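4-amino-4-deoxy-L-arabinose transferase or related glycosyltransferases of PMT family (Cupriavidus metallidurans, PDB 5EZM) probably transfers 4-amino-4-deoxy-L-arabinose to lipid A in the bacterial membrane, as a zinc-containing glycosyltransferase of the GT-C fold. Local coordinates at residues L489-P494 with A507-F512. Sequence-based numbering, arbitrary orientation.
Sequences LDHTLP and ADELTF
Leu-489 divides its two methyl groups between Leu-510 and Glu-509. Its CD1 meets Leu-510 CD1 in apolar contact, while CD2 lies 3.8 Å from Glu-509 CG and also approaches Asp-508 OD2. The CB bond of Leu-489 points toward 507-512, and with CG anti to the backbone N (chi1 -179°) its two methyls reach Leu-510 and Glu-509, the side chain crossing both partners at about a right angle; Met-503 of strand 502-504 touches both leucines. Beside this apolar patch, the carboxylate of Glu-509 faces the edge of the His-491 ring, whose CE1 is 3.8 Å from Glu-509 OE2, the two planes turned 40° apart. No hydrogen bond joins the segments: Glu-509 OE2 forms a salt bridge with Arg-61, and His-491 ND1 is hydrogen-bonded to Tyr-80. A leucine in place of Glu-509 would probably deprive Arg-61 of this carboxylate partner and the His-491 edge of its acidic neighbour.

Each segment is shaped by its own bonds. Asp-490 OD2 accepts from Thr-492 N at 3.3 Å and, more nearly straight, from Leu-493 N at 3.2 Å, both from the same face of the carboxylate; OD1 pairs with Arg-565. In 507-512, Asp-508 O accepts from both Thr-511 N and Thr-511 OG1, the hydroxyl at 2.9 Å in the carbonyl plane. The aspartate bonds cap the start of helix 493-497, whereas 509-510 is a 3-10 turn running into helix 511-516. The side chain of Glu-509 lies about 5 Å from the bound zinc ion, so this contact between connections of the C-terminal mixed sheet borders the zinc site of the GT-C glycosyltransferase.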
# COMPACT_ATOMS: atom_id res chain seq x y z
N LEU A 489 7.62 -2.81 19.81
CA LEU A 489 7.09 -3.68 18.76
C LEU A 489 7.91 -3.41 17.51
O LEU A 489 7.56 -2.58 16.67
CB LEU A 489 5.60 -3.42 18.53
CG LEU A 489 4.94 -4.29 17.45
CD1 LEU A 489 5.27 -5.76 17.65
CD2 LEU A 489 3.42 -4.07 17.44
N ASP A 490 9.04 -4.12 17.40
CA ASP A 490 9.87 -4.00 16.21
C ASP A 490 9.18 -4.68 15.04
O ASP A 490 8.87 -5.88 15.10
CB ASP A 490 11.24 -4.62 16.46
CG ASP A 490 12.30 -4.08 15.54
OD1 ASP A 490 13.44 -3.86 16.01
OD2 ASP A 490 12.01 -3.86 14.34
N HIS A 491 8.92 -3.93 13.98
CA HIS A 491 8.13 -4.44 12.87
C HIS A 491 8.96 -5.07 11.76
O HIS A 491 8.40 -5.78 10.92
CB HIS A 491 7.27 -3.32 12.27
CG HIS A 491 6.18 -2.84 13.18
ND1 HIS A 491 5.02 -3.55 13.39
CD2 HIS A 491 6.08 -1.72 13.93
CE1 HIS A 491 4.24 -2.88 14.22
NE2 HIS A 491 4.86 -1.77 14.57
N THR A 492 10.27 -4.83 11.73
CA THR A 492 11.10 -5.32 10.63
C THR A 492 12.16 -6.32 11.07
O THR A 492 12.45 -7.26 10.32
CB THR A 492 11.78 -4.15 9.92
OG1 THR A 492 12.54 -3.40 10.87
CG2 THR A 492 10.74 -3.25 9.28
N LEU A 493 12.75 -6.14 12.25
CA LEU A 493 13.82 -7.04 12.67
C LEU A 493 13.37 -8.48 12.87
O LEU A 493 14.12 -9.39 12.45
CB LEU A 493 14.48 -6.49 13.95
CG LEU A 493 15.68 -7.29 14.46
CD1 LEU A 493 16.82 -7.25 13.46
CD2 LEU A 493 16.14 -6.77 15.81
N PRO A 494 12.22 -8.78 13.50
CA PRO A 494 11.82 -10.19 13.59
C PRO A 494 11.67 -10.87 12.24
O PRO A 494 12.00 -12.06 12.12
CB PRO A 494 10.49 -10.13 14.36
CG PRO A 494 10.09 -8.70 14.36
CD PRO A 494 11.34 -7.91 14.29
N ALA A 507 2.18 -4.02 24.62
CA ALA A 507 2.28 -4.72 23.34
C ALA A 507 1.77 -3.90 22.17
O ALA A 507 1.76 -4.40 21.04
CB ALA A 507 1.52 -6.05 23.41
N ASP A 508 1.34 -2.66 22.41
CA ASP A 508 0.86 -1.76 21.36
C ASP A 508 -0.32 -2.44 20.68
O ASP A 508 -1.23 -2.92 21.38
CB ASP A 508 2.03 -1.38 20.46
CG ASP A 508 1.68 -0.31 19.46
OD1 ASP A 508 1.60 0.87 19.86
OD2 ASP A 508 1.50 -0.65 18.27
N GLU A 509 -0.35 -2.55 19.35
CA GLU A 509 -1.45 -3.18 18.64
C GLU A 509 -1.55 -4.68 18.91
O GLU A 509 -2.53 -5.31 18.47
CB GLU A 509 -1.30 -2.95 17.14
CG GLU A 509 -0.21 -3.79 16.50
CD GLU A 509 0.43 -3.11 15.31
OE1 GLU A 509 0.79 -1.92 15.44
OE2 GLU A 509 0.57 -3.76 14.25
N LEU A 510 -0.58 -5.27 19.60
CA LEU A 510 -0.66 -6.66 20.01
C LEU A 510 -1.26 -6.83 21.40
O LEU A 510 -1.42 -7.97 21.86
CB LEU A 510 0.73 -7.31 19.97
CG LEU A 510 1.27 -7.59 18.56
CD1 LEU A 510 2.69 -8.10 18.61
CD2 LEU A 510 0.37 -8.58 17.84
N THR A 511 -1.61 -5.72 22.07
CA THR A 511 -2.19 -5.78 23.41
C THR A 511 -3.29 -6.82 23.50
O THR A 511 -3.26 -7.70 24.37
CB THR A 511 -2.73 -4.40 23.80
OG1 THR A 511 -1.64 -3.55 24.18
CG2 THR A 511 -3.72 -4.51 24.95
N PHE A 512 -4.27 -6.75 22.59
CA PHE A 512 -5.38 -7.70 22.62
C PHE A 512 -4.87 -9.14 22.57
O PHE A 512 -5.24 -9.97 23.41
CB PHE A 512 -6.33 -7.42 21.45
CG PHE A 512 -7.54 -8.30 21.43
CD1 PHE A 512 -8.65 -7.99 22.20
CD2 PHE A 512 -7.58 -9.44 20.65
CE1 PHE A 512 -9.77 -8.79 22.19
CE2 PHE A 512 -8.70 -10.25 20.63
CZ PHE A 512 -9.79 -9.93 21.40